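Local coordinates for protein CooT (Carboxydothermus hydrogenoformans, PDB 6FAN) that probably acts as a nickel chaperone in the maturation pathway of carbon monoxide dehydrogenase, at residues A4-V9 with H55-E60; L16-V21 with L31-I36. One frame throughout, in Å; residues are numbered along the deposited sequence.

Interaction 1: residues A4-V9 with H55-E60; sequences ASAFIV and HRILLE
Ser5, Phe7 and Val9 alternate with His55, Ile57 and Leu59 in five main-chain hydrogen bonds that zip residues 4-9 and 55-60 into a parallel pair inside the mixed CooT sheet, between strands 13-27 and 45-51. Along the run Ser5 N bonds His55 O, Ile57 N bonds Ser5 O, Phe7 N bonds Ile57 O, Leu59 N bonds Phe7 O and Val9 N bonds Leu59 O. The last three are straightest at the acceptor, whereas the first comes from above the His55 carbonyl plane. At the start of the pair, Ala4 CB touches Ile57 CD1 at 4.1 Å. On the sheet face of Ala6 and Ile8, Ala6 CB lies 4.1 Å from Ile57 CB, and Ile8 CD1 reaches Leu59 CB at 3.9 Å. The other face carries Phe7, whose CB meets Leu58 CD2 at 4.0 Å. With CG beside the backbone N (chi1 -63°), its ring is carried toward Arg56, which bends at chi3 (57°) and sets NH1 over one ring face near the rim, 4.0 Å from Phe7 CE2; the cation-pi geometry is long and at most weakly attractive. An alanine in place of Phe7 is likely to leave Leu58 CD2 with less cover and the Arg56 guanidinium without its ring neighbour. Farther out, Ile57 and Ala4 pack on Leu52 of the second subunit, while salt bridges fix the guanidinium, Arg56 NE to Glu51 OE1 and NH2 to Glu14 OE2.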
loop_
_atom_site.group_PDB
_atom_site.type_symbol
_atom_site.label_atom_id
_atom_site.label_comp_id
_atom_site.label_asym_id
_atom_site.label_seq_id
_atom_site.Cartn_x
_atom_site.Cartn_y
_atom_site.Cartn_z
ATOM N N ALA E 4 -1.311 1.322 -9.872
ATOM C CA ALA E 4 0.016 1.947 -9.623
ATOM C C ALA E 4 1.011 0.817 -9.997
ATOM O O ALA E 4 0.639 -0.386 -9.950
ATOM C CB ALA E 4 0.098 2.188 -8.156
ATOM N N SER E 5 2.215 1.217 -10.406
ATOM C CA SER E 5 3.257 0.264 -10.647
ATOM C C SER E 5 4.039 -0.066 -9.384
ATOM O O SER E 5 4.389 0.837 -8.581
ATOM C CB SER E 5 4.196 0.833 -11.717
ATOM O OG SER E 5 3.501 0.870 -12.945
ATOM N N ALA E 6 4.357 -1.376 -9.203
ATOM C CA ALA E 6 5.236 -1.781 -8.091
ATOM C C ALA E 6 6.700 -1.881 -8.544
ATOM O O ALA E 6 6.984 -2.469 -9.589
ATOM C CB ALA E 6 4.755 -3.111 -7.546
ATOM N N PHE E 7 7.599 -1.354 -7.744
ATOM C CA PHE E 7 9.043 -1.372 -8.020
ATOM C C PHE E 7 9.792 -2.033 -6.872
ATOM O O PHE E 7 9.379 -1.885 -5.711
ATOM C CB PHE E 7 9.581 0.049 -8.179
ATOM C CG PHE E 7 9.001 0.793 -9.342
ATOM C CD1 PHE E 7 9.668 0.796 -10.603
ATOM C CD2 PHE E 7 7.757 1.491 -9.242
ATOM C CE1 PHE E 7 9.127 1.498 -11.703
ATOM C CE2 PHE E 7 7.242 2.172 -10.367
ATOM C CZ PHE E 7 7.935 2.178 -11.574
ATOM N N ILE E 8 10.873 -2.737 -7.194
ATOM C CA ILE E 8 11.802 -3.235 -6.156
ATOM C C ILE E 8 12.923 -2.217 -6.037
ATOM O O ILE E 8 13.538 -1.847 -7.050
ATOM C CB ILE E 8 12.401 -4.626 -6.473
ATOM C CG1 ILE E 8 11.350 -5.665 -6.778
ATOM C CG2 ILE E 8 13.347 -5.036 -5.372
ATOM C CD1 ILE E 8 10.253 -5.860 -5.726
ATOM N N VAL E 9 13.176 -1.753 -4.821
ATOM C CA VAL E 9 14.190 -0.737 -4.586
ATOM C C VAL E 9 15.403 -1.362 -3.854
ATOM O O VAL E 9 15.272 -1.855 -2.714
ATOM C CB VAL E 9 13.628 0.528 -3.857
ATOM C CG1 VAL E 9 14.756 1.400 -3.288
ATOM C CG2 VAL E 9 12.673 1.334 -4.726
ATOM N N HIS E 55 1.689 7.170 -8.700
ATOM C CA HIS E 55 1.438 5.773 -9.193
ATOM C C HIS E 55 2.529 4.799 -8.833
ATOM O O HIS E 55 2.886 3.989 -9.660
ATOM C CB HIS E 55 1.155 5.761 -10.728
ATOM C CG HIS E 55 0.068 6.702 -11.153
ATOM N ND1 HIS E 55 -1.239 6.579 -10.730
ATOM C CD2 HIS E 55 0.127 7.846 -11.870
ATOM C CE1 HIS E 55 -1.959 7.563 -11.244
ATOM N NE2 HIS E 55 -1.151 8.348 -11.939
ATOM N N ARG E 56 3.073 4.890 -7.617
ATOM C CA ARG E 56 4.251 4.070 -7.223
ATOM C C ARG E 56 4.030 3.273 -5.924
ATOM O O ARG E 56 3.586 3.825 -4.916
ATOM C CB ARG E 56 5.509 4.914 -7.109
ATOM C CG ARG E 56 5.963 5.492 -8.425
ATOM C CD ARG E 56 6.861 6.767 -8.298
ATOM N NE ARG E 56 8.073 6.648 -7.513
ATOM C CZ ARG E 56 9.177 6.004 -7.902
ATOM N NH1 ARG E 56 9.257 5.372 -9.087
ATOM N NH2 ARG E 56 10.223 5.969 -7.078
ATOM N N ILE E 57 4.356 1.977 -5.997
ATOM C CA ILE E 57 4.410 1.132 -4.810
ATOM C C ILE E 57 5.895 0.714 -4.727
ATOM O O ILE E 57 6.375 0.038 -5.615
ATOM C CB ILE E 57 3.526 -0.130 -4.943
ATOM C CG1 ILE E 57 2.037 0.250 -5.099
ATOM C CG2 ILE E 57 3.738 -1.031 -3.713
ATOM C CD1 ILE E 57 1.164 -0.893 -5.723
ATOM N N LEU E 58 6.600 1.105 -3.665
ATOM C CA LEU E 58 8.011 0.774 -3.534
ATOM C C LEU E 58 8.201 -0.297 -2.501
ATOM O O LEU E 58 7.788 -0.140 -1.361
ATOM C CB LEU E 58 8.859 2.003 -3.173
ATOM C CG LEU E 58 8.645 3.252 -4.046
ATOM C CD1 LEU E 58 9.791 4.216 -3.645
ATOM C CD2 LEU E 58 8.729 2.949 -5.542
ATOM N N LEU E 59 8.820 -1.379 -2.956
ATOM C CA LEU E 59 9.023 -2.593 -2.182
ATOM C C LEU E 59 10.519 -2.801 -1.934
ATOM O O LEU E 59 11.347 -2.403 -2.761
ATOM C CB LEU E 59 8.454 -3.798 -2.961
ATOM C CG LEU E 59 6.985 -3.751 -3.382
ATOM C CD1 LEU E 59 6.562 -4.961 -4.190
ATOM C CD2 LEU E 59 6.085 -3.507 -2.187
ATOM N N GLU E 60 10.860 -3.385 -0.778
ATOM C CA GLU E 60 12.248 -3.789 -0.493
ATOM C C GLU E 60 12.261 -5.264 -0.145
ATOM O O GLU E 60 11.480 -5.695 0.706
ATOM C CB GLU E 60 12.785 -2.963 0.684
ATOM C CG GLU E 60 14.296 -2.727 0.752
ATOM C CD GLU E 60 14.647 -1.338 1.336
ATOM O OE1 GLU E 60 14.067 -0.404 0.765
ATOM O OE2 GLU E 60 15.476 -1.198 2.296
#

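Interaction 2: residues L16-V21 with L31-I36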
loop_
_atom_site.group_PDB
_atom_site.type_symbol
_atom_site.label_atom_id
_atom_site.label_comp_id
_atom_site.label_asym_id
_atom_site.label_seq_id
_atom_site.Cartn_x
_atom_site.Cartn_y
_atom_site.Cartn_z
ATOM N N LEU E 16 11.132 -2.222 -12.148
ATOM C CA LEU E 16 9.733 -2.500 -12.311
ATOM C C LEU E 16 9.434 -3.965 -11.990
ATOM O O LEU E 16 10.085 -4.851 -12.510
ATOM C CB LEU E 16 9.275 -2.148 -13.716
ATOM C CG LEU E 16 7.810 -2.404 -14.012
ATOM C CD1 LEU E 16 6.948 -1.392 -13.235
ATOM C CD2 LEU E 16 7.618 -2.351 -15.550
ATOM N N PHE E 17 8.472 -4.195 -11.103
ATOM C CA PHE E 17 8.092 -5.556 -10.735
ATOM C C PHE E 17 6.762 -5.957 -11.340
ATOM O O PHE E 17 6.616 -7.089 -11.825
ATOM C CB PHE E 17 8.095 -5.748 -9.215
ATOM C CG PHE E 17 7.711 -7.138 -8.777
ATOM C CD1 PHE E 17 8.578 -8.222 -8.985
ATOM C CD2 PHE E 17 6.508 -7.365 -8.144
ATOM C CE1 PHE E 17 8.223 -9.510 -8.588
ATOM C CE2 PHE E 17 6.140 -8.646 -7.693
ATOM C CZ PHE E 17 7.004 -9.715 -7.918
ATOM N N LEU E 18 5.800 -5.034 -11.347
ATOM C CA LEU E 18 4.465 -5.302 -11.884
ATOM C C LEU E 18 3.731 -3.973 -12.154
ATOM O O LEU E 18 3.698 -3.090 -11.297
ATOM C CB LEU E 18 3.651 -6.210 -10.926
ATOM C CG LEU E 18 2.346 -6.787 -11.499
ATOM C CD1 LEU E 18 2.624 -7.672 -12.730
ATOM C CD2 LEU E 18 1.446 -7.519 -10.510
ATOM N N GLU E 19 3.161 -3.850 -13.332
ATOM C CA GLU E 19 2.476 -2.646 -13.709
ATOM C C GLU E 19 1.005 -2.801 -13.471
ATOM O O GLU E 19 0.468 -3.873 -13.470
ATOM C CB GLU E 19 2.735 -2.258 -15.186
ATOM C CG GLU E 19 4.174 -1.897 -15.569
ATOM C CD GLU E 19 4.352 -0.995 -16.808
ATOM O OE1 GLU E 19 4.300 -1.469 -17.927
ATOM O OE2 GLU E 19 4.594 0.198 -16.684
ATOM N N ARG E 20 0.388 -1.699 -13.160
ATOM C CA ARG E 20 -1.097 -1.616 -13.022
ATOM C C ARG E 20 -1.626 -2.556 -11.945
ATOM O O ARG E 20 -2.659 -3.207 -12.152
ATOM C CB ARG E 20 -1.838 -1.748 -14.341
ATOM C CG ARG E 20 -1.137 -0.895 -15.417
ATOM C CD ARG E 20 -1.808 -1.026 -16.696
ATOM N NE ARG E 20 -2.964 -0.151 -16.745
ATOM C CZ ARG E 20 -3.671 0.089 -17.849
ATOM N NH1 ARG E 20 -3.300 -0.414 -19.042
ATOM N NH2 ARG E 20 -4.745 0.874 -17.803
ATOM N N VAL E 21 -0.965 -2.557 -10.791
ATOM C CA VAL E 21 -1.374 -3.329 -9.634
ATOM C C VAL E 21 -2.719 -2.814 -9.129
ATOM O O VAL E 21 -2.929 -1.581 -8.950
ATOM C CB VAL E 21 -0.345 -3.177 -8.463
ATOM C CG1 VAL E 21 -0.775 -3.998 -7.215
ATOM C CG2 VAL E 21 1.033 -3.660 -8.977
ATOM N N LEU E 31 4.174 -10.809 -0.357
ATOM C CA LEU E 31 3.146 -9.873 -0.798
ATOM C C LEU E 31 2.581 -10.435 -2.079
ATOM O O LEU E 31 3.327 -10.681 -3.025
ATOM C CB LEU E 31 3.733 -8.481 -1.036
ATOM C CG LEU E 31 4.444 -7.850 0.175
ATOM C CD1 LEU E 31 4.972 -6.463 -0.224
ATOM C CD2 LEU E 31 3.575 -7.755 1.442
ATOM N N LEU E 32 1.277 -10.670 -2.110
ATOM C CA LEU E 32 0.631 -11.109 -3.317
ATOM C C LEU E 32 0.029 -9.894 -4.060
ATOM O O LEU E 32 -0.832 -9.171 -3.513
ATOM C CB LEU E 32 -0.479 -12.111 -2.991
ATOM C CG LEU E 32 -1.461 -12.604 -4.076
ATOM C CD1 LEU E 32 -0.797 -13.146 -5.327
ATOM C CD2 LEU E 32 -2.316 -13.723 -3.473
ATOM N N LEU E 33 0.469 -9.702 -5.310
ATOM C CA LEU E 33 0.020 -8.570 -6.148
ATOM C C LEU E 33 -0.818 -9.090 -7.272
ATOM O O LEU E 33 -0.481 -10.109 -7.864
ATOM C CB LEU E 33 1.223 -7.800 -6.691
ATOM C CG LEU E 33 1.910 -6.788 -5.780
ATOM C CD1 LEU E 33 2.529 -7.394 -4.502
ATOM C CD2 LEU E 33 3.015 -6.122 -6.570
ATOM N N GLU E 34 -1.959 -8.441 -7.526
ATOM C CA GLU E 34 -2.774 -8.803 -8.690
ATOM C C GLU E 34 -3.001 -7.525 -9.489
ATOM O O GLU E 34 -3.462 -6.494 -8.922
ATOM C CB GLU E 34 -4.090 -9.408 -8.254
ATOM C CG GLU E 34 -5.061 -9.755 -9.386
ATOM C CD GLU E 34 -6.391 -10.315 -8.884
ATOM O OE1 GLU E 34 -7.233 -9.611 -8.302
ATOM O OE2 GLU E 34 -6.585 -11.524 -8.994
ATOM N N ASN E 35 -2.659 -7.586 -10.790
ATOM C CA ASN E 35 -2.874 -6.405 -11.629
ATOM C C ASN E 35 -4.267 -6.402 -12.258
ATOM O O ASN E 35 -5.030 -7.375 -12.088
ATOM C CB ASN E 35 -1.741 -6.168 -12.637
ATOM C CG ASN E 35 -1.786 -7.125 -13.883
ATOM O OD1 ASN E 35 -2.769 -7.841 -14.183
ATOM N ND2 ASN E 35 -0.697 -7.112 -14.613
ATOM N N ILE E 36 -4.603 -5.313 -12.960
ATOM C CA ILE E 36 -5.959 -5.192 -13.522
ATOM C C ILE E 36 -6.307 -6.254 -14.619
ATOM O O ILE E 36 -7.464 -6.446 -14.926
ATOM C CB ILE E 36 -6.258 -3.766 -14.061
ATOM C CG1 ILE E 36 -5.374 -3.420 -15.278
ATOM C CG2 ILE E 36 -6.181 -2.749 -12.943
ATOM C CD1 ILE E 36 -6.007 -2.277 -16.090
#
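Val21 and Asn35 form an antiparallel, non-hydrogen-bonded pair with CA atoms 4.0 Å apart, where the hairpin of strands 13-27 and 30-35 meets the corner that the first strand turns at Glu19 and Arg20. The leg before the corner, 16-18, swings away at 77° to 31-35, while the chain from Val21 on stays paired with 31-35 in the hairpin. A single main-chain hydrogen bond spans the segments, from Ile36 N to Arg20 O at 3.0 Å. The apolar contacts centre on Leu33. Leu33 CD2 sits at the edge of the Phe17 ring, close to the ring plane and 4.0 Å from Phe17 CD2, and also meets Val21 CG2. Leu18 slides past Leu33 in the opposite direction, bringing its CD2 to 3.8 Å from Leu33 CB; a chi1 of -168°, which sets CG opposite the backbone N, extends the leucine that way. Asn35 CB packs tightly on the corner, 3.1 Å from Arg20 O and 3.3 Å from Glu19 O. Among polar groups, Asn35 OD1 accepts hydrogen bonds from Phe37 N and Gln39 N, tying the end of strand 30-35 to the loop that follows it. Arg20 has a long, weak ion pair with Glu3. Ile36 CD1 rests over one face of its guanidinium, off toward the rim and 3.8 Å from Arg20 CZ.

From the N terminus the chain runs through residues 4-9, turns back into strand 13-27, rounds its corner within residues 16-21 and returns through 31-36. There interaction 2 closes the hairpin, with nine residues, mostly strand, between its segments. Strands 40-43 and 45-51 follow before residues 55-60 come alongside 4-9, so that interaction 1 closes a long loop within which the whole of interaction 2 lies; the two do not cross. Strand 4-10 separates strands 13-27 and 56-61 in the sheet. Ala6 joins the two contacts, its backbone N and O pairing with Leu18 O and Phe17 N at a classic beta bulge, and its CB packing on Leu33 CD2.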